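Synaptotagmin-4 (PDB 1W15) influences the mobility of neuronal dense core vesicles through its interaction with KIF1A, and is represented here by its C2B domain. Local coordinates at residues R118-G122 with A123-G127; F88-C92 with E93-E97. All blocks are in the same frame, centred on the assembly; numbering follows the deposited sequence.

Interaction 1. Residues R118-G122 with A123-G127; sequences RLVLG and ATAEG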
loop_
_atom_site.group_PDB
_atom_site.type_symbol
_atom_site.label_atom_id
_atom_site.label_comp_id
_atom_site.label_asym_id
_atom_site.label_seq_id
_atom_site.Cartn_x
_atom_site.Cartn_y
_atom_site.Cartn_z
ATOM N N ARG A 118 15.409 -16.797 3.472
ATOM C CA ARG A 118 14.181 -17.382 2.966
ATOM C C ARG A 118 13.098 -17.351 4.036
ATOM O O ARG A 118 13.385 -17.494 5.219
ATOM C CB ARG A 118 14.496 -18.852 2.608
ATOM C CG ARG A 118 13.335 -19.713 2.141
ATOM C CD ARG A 118 13.907 -21.060 1.465
ATOM N NE ARG A 118 12.837 -21.962 1.054
ATOM C CZ ARG A 118 12.238 -22.830 1.860
ATOM N NH1 ARG A 118 12.598 -22.950 3.150
ATOM N NH2 ARG A 118 11.266 -23.594 1.375
ATOM N N LEU A 119 11.854 -17.297 3.584
ATOM C CA LEU A 119 10.689 -17.281 4.470
ATOM C C LEU A 119 9.589 -18.091 3.810
ATOM O O LEU A 119 9.293 -17.883 2.613
ATOM C CB LEU A 119 10.221 -15.824 4.679
ATOM C CG LEU A 119 8.830 -15.691 5.350
ATOM C CD1 LEU A 119 8.874 -16.262 6.826
ATOM C CD2 LEU A 119 8.278 -14.287 5.238
ATOM N N VAL A 120 9.002 -19.019 4.554
ATOM C CA VAL A 120 7.885 -19.788 4.025
ATOM C C VAL A 120 6.607 -19.577 4.863
ATOM O O VAL A 120 6.662 -19.666 6.081
ATOM C CB VAL A 120 8.213 -21.288 3.935
ATOM C CG1 VAL A 120 6.994 -22.120 3.535
ATOM C CG2 VAL A 120 9.347 -21.515 2.928
ATOM N N LEU A 121 5.469 -19.353 4.196
ATOM C CA LEU A 121 4.194 -19.298 4.905
ATOM C C LEU A 121 3.313 -20.393 4.362
ATOM O O LEU A 121 3.204 -20.538 3.152
ATOM C CB LEU A 121 3.490 -17.968 4.692
ATOM C CG LEU A 121 4.136 -16.583 4.916
ATOM C CD1 LEU A 121 3.060 -15.493 4.974
ATOM C CD2 LEU A 121 5.111 -16.443 6.067
ATOM N N GLY A 122 2.677 -21.163 5.248
ATOM C CA GLY A 122 1.843 -22.267 4.805
ATOM C C GLY A 122 1.291 -22.984 6.007
ATOM O O GLY A 122 1.647 -22.629 7.138
ATOM N N ALA A 123 0.426 -23.980 5.779
ATOM C CA ALA A 123 -0.341 -24.545 6.891
ATOM C C ALA A 123 0.555 -25.326 7.843
ATOM O O ALA A 123 0.286 -25.387 9.044
ATOM C CB ALA A 123 -1.495 -25.389 6.399
ATOM N N THR A 124 1.638 -25.892 7.316
ATOM C CA THR A 124 2.548 -26.663 8.145
ATOM C C THR A 124 3.852 -25.940 8.419
ATOM O O THR A 124 4.756 -26.535 8.997
ATOM C CB THR A 124 2.866 -28.026 7.495
ATOM O OG1 THR A 124 3.523 -27.804 6.238
ATOM C CG2 THR A 124 1.575 -28.787 7.156
ATOM N N ALA A 125 3.962 -24.679 8.000
ATOM C CA ALA A 125 5.166 -23.891 8.260
ATOM C C ALA A 125 5.417 -23.718 9.773
ATOM O O ALA A 125 4.484 -23.513 10.568
ATOM C CB ALA A 125 5.125 -22.521 7.533
ATOM N N GLU A 126 6.701 -23.748 10.123
ATOM C CA GLU A 126 7.187 -23.978 11.489
ATOM C C GLU A 126 6.800 -23.017 12.641
ATOM O O GLU A 126 6.581 -23.485 13.773
ATOM C CB GLU A 126 8.702 -24.245 11.464
ATOM C CG GLU A 126 9.024 -25.710 11.188
ATOM C CD GLU A 126 10.293 -26.184 11.881
ATOM O OE1 GLU A 126 11.372 -25.576 11.653
ATOM O OE2 GLU A 126 10.215 -27.179 12.651
ATOM N N GLY A 127 6.731 -21.706 12.397
ATOM C CA GLY A 127 6.268 -20.803 13.470
ATOM C C GLY A 127 5.648 -19.502 12.980
ATOM O O GLY A 127 4.412 -19.398 12.781
#
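Ala123 sits against Gly122 as the first of the two central residues of a turn, and Gly122 before it is nearly fully extended (phi 178°, psi 176°). The CB of Ala123 points away from the strand residues; its 3.7 Å separation from Gly122 C follows simply from the peptide link. Thr124 is the second central residue of this type I beta turn, which runs from Gly122 to Ala125. The turn takes the chain off strand 114-121, the outermost of its sheet in the C2 sandwich, into the short loop before helix 128-138. Ala125 closes it: its N donates to Gly122 O at 3.2 Å, with 153° at the hydrogen. The donor stands above the carbonyl plane rather than on a lone pair. Unlike Ala123, Ala125 turns its CB back toward the strand, where the methyl rests 3.5 Å from Gly122 O and 3.6 Å from Val120 O, with Val120 CG1 at 4.4 Å. Further back on the strand, Arg118 NE forms a salt bridge with Glu101 OE2 of strand 98-106. Beyond Ala125 the loop ends at Gly127, which takes the N-cap position of helix 128-138.

Interaction 2. Residues F88-C92 with E93-E97; sequences FDIPC and ESLEE. With CA (calcium ion), chain C.
The connection that carries a C2 sandwich from one sheet to the other is seen here in the loop between strands 80-89 and 98-106, where Ile90 packs against Leu95 across a bend in the chain. The two side chains cross at about a right angle, and a single methyl of the leucine does most of the touching: Leu95 CD1 lies 3.9 Å from Ile90 CG1 and 4.0 Å from both CG2 and CD1 of the same isoleucine. Leu95 reaches this place although its CB points away, since the end of its chain comes back toward the strand. Ile90 also rests on Leu32, which ties the pair to strand 31-40, while Leu95 O makes a weak hydrogen bond with Trp133 NE1 of helix 128-138.

Ile90 CG2, anti to the backbone N, is turned to the Ser94 carbonyl, with Ser94 O 3.9 Å away. Cys92 SG sits between its backbone N and carbonyl carbon (chi1 39°), a rotation that brings the sulfur to 3.2 Å from the same Ser94 O. Ser94 OG accepts a weak hydrogen bond from Glu96 N.

Outside the bend, Glu93 O binds a calcium ion at 2.5 Å, and water 2 and water 1 lie 2.3 and 2.1 Å from that ion. The Glu93 side chain, bent at chi2, folds back so that OE2 comes beside Cys92 C; the ion is bound through the backbone O and not through the carboxylate of Glu93. This calcium is distinct from the one at Asp52, Asp106, Ser107 and Glu108. A cation held by a backbone carbonyl would probably polarise the peptide between Glu93 and Ser94, and the nearby carboxylate may still stabilise it through space.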
loop_
_atom_site.group_PDB
_atom_site.type_symbol
_atom_site.label_atom_id
_atom_site.label_comp_id
_atom_site.label_asym_id
_atom_site.label_seq_id
_atom_site.Cartn_x
_atom_site.Cartn_y
_atom_site.Cartn_z
ATOM N N PHE A 88 -2.115 -13.397 -6.889
ATOM C CA PHE A 88 -2.037 -14.825 -7.290
ATOM C C PHE A 88 -3.411 -15.402 -7.460
ATOM O O PHE A 88 -4.270 -15.185 -6.631
ATOM C CB PHE A 88 -1.330 -15.654 -6.237
ATOM C CG PHE A 88 0.133 -15.417 -6.171
ATOM C CD1 PHE A 88 0.985 -15.920 -7.165
ATOM C CD2 PHE A 88 0.687 -14.734 -5.090
ATOM C CE1 PHE A 88 2.375 -15.746 -7.091
ATOM C CE2 PHE A 88 2.082 -14.526 -5.013
ATOM C CZ PHE A 88 2.929 -15.046 -6.030
ATOM N N ASP A 89 -3.614 -16.133 -8.541
ATOM C CA ASP A 89 -4.804 -17.019 -8.689
ATOM C C ASP A 89 -4.658 -18.297 -7.856
ATOM O O ASP A 89 -3.597 -18.917 -7.852
ATOM C CB ASP A 89 -4.940 -17.425 -10.159
ATOM C CG ASP A 89 -5.328 -16.258 -11.051
ATOM O OD1 ASP A 89 -6.144 -15.412 -10.631
ATOM O OD2 ASP A 89 -4.871 -16.106 -12.202
ATOM N N ILE A 90 -5.693 -18.691 -7.132
ATOM C CA ILE A 90 -5.637 -19.877 -6.310
ATOM C C ILE A 90 -6.538 -20.861 -7.040
ATOM O O ILE A 90 -7.717 -20.584 -7.246
ATOM C CB ILE A 90 -6.147 -19.591 -4.844
ATOM C CG1 ILE A 90 -5.300 -18.510 -4.166
ATOM C CG2 ILE A 90 -6.215 -20.880 -4.007
ATOM C CD1 ILE A 90 -3.773 -18.847 -4.027
ATOM N N PRO A 91 -5.972 -21.977 -7.500
ATOM C CA PRO A 91 -6.736 -22.921 -8.337
ATOM C C PRO A 91 -7.593 -23.888 -7.539
ATOM O O PRO A 91 -8.056 -24.866 -8.093
ATOM C CB PRO A 91 -5.637 -23.687 -9.082
ATOM C CG PRO A 91 -4.483 -23.729 -8.096
ATOM C CD PRO A 91 -4.572 -22.414 -7.302
ATOM N N CYS A 92 -7.769 -23.668 -6.251
ATOM C CA CYS A 92 -8.575 -24.575 -5.435
ATOM C C CYS A 92 -9.440 -23.723 -4.528
ATOM O O CYS A 92 -9.310 -22.495 -4.512
ATOM C CB CYS A 92 -7.676 -25.512 -4.614
ATOM S SG CYS A 92 -6.183 -24.726 -3.927
ATOM N N GLU A 93 -10.321 -24.379 -3.779
ATOM C CA GLU A 93 -11.343 -23.688 -3.019
ATOM C C GLU A 93 -10.900 -23.193 -1.647
ATOM O O GLU A 93 -11.667 -22.530 -0.946
ATOM C CB GLU A 93 -12.605 -24.577 -2.907
ATOM C CG GLU A 93 -13.424 -24.607 -4.199
ATOM C CD GLU A 93 -13.443 -23.249 -4.937
ATOM O OE1 GLU A 93 -14.160 -22.312 -4.490
ATOM O OE2 GLU A 93 -12.725 -23.122 -5.977
ATOM N N SER A 94 -9.676 -23.516 -1.259
ATOM C CA SER A 94 -9.132 -23.029 -0.008
ATOM C C SER A 94 -7.615 -22.946 -0.103
ATOM O O SER A 94 -7.029 -23.380 -1.109
ATOM C CB SER A 94 -9.504 -23.971 1.121
ATOM O OG SER A 94 -8.775 -25.186 1.005
ATOM N N LEU A 95 -7.005 -22.426 0.966
ATOM C CA LEU A 95 -5.561 -22.293 1.098
ATOM C C LEU A 95 -4.874 -23.478 1.822
ATOM O O LEU A 95 -3.677 -23.412 2.165
ATOM C CB LEU A 95 -5.301 -21.023 1.875
ATOM C CG LEU A 95 -4.934 -19.723 1.151
ATOM C CD1 LEU A 95 -5.255 -19.590 -0.378
ATOM C CD2 LEU A 95 -5.265 -18.523 1.963
ATOM N N GLU A 96 -5.649 -24.527 2.093
ATOM C CA GLU A 96 -5.158 -25.674 2.860
ATOM C C GLU A 96 -3.821 -26.246 2.348
ATOM O O GLU A 96 -2.921 -26.501 3.162
ATOM C CB GLU A 96 -6.232 -26.774 2.971
ATOM C CG GLU A 96 -6.266 -27.760 1.792
ATOM C CD GLU A 96 -7.199 -28.956 1.980
ATOM O OE1 GLU A 96 -8.352 -28.763 2.446
ATOM O OE2 GLU A 96 -6.801 -30.096 1.623
ATOM N N GLU A 97 -3.700 -26.427 1.023
ATOM C CA GLU A 97 -2.467 -26.968 0.395
ATOM C C GLU A 97 -1.628 -25.926 -0.326
ATOM O O GLU A 97 -0.709 -26.258 -1.097
ATOM C CB GLU A 97 -2.830 -28.099 -0.575
ATOM C CG GLU A 97 -3.299 -29.342 0.168
ATOM C CD GLU A 97 -3.727 -30.465 -0.759
ATOM O OE1 GLU A 97 -2.849 -31.246 -1.214
ATOM O OE2 GLU A 97 -4.944 -30.576 -1.027
HETATM CA CA CA C . -13.751 -21.655 0.126
HETATM O O HOH W 1 -13.070 -22.503 1.898
HETATM O O HOH W 2 -12.811 -20.074 -1.286
#

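Interaction 2 comes first along the chain and closes before interaction 1 opens, with centres about 16 Å apart in one C2 domain. Residues 93-97 lead into strand 98-106, whose antiparallel neighbour, strand 114-121, runs out into residues 122-127. An entry and an exit of adjacent strands therefore lie at the same end of the sheet, and they meet where Ala123 CB packs 3.7 Å from Glu96 O. Helix 128-138, inserted before the last strand, joins them further: its Trp133 touches Leu121 and bonds weakly to Leu95 O. The loop between the sheets and the loop into helix 128-138 thus lie side by side at one end of the C2 sandwich.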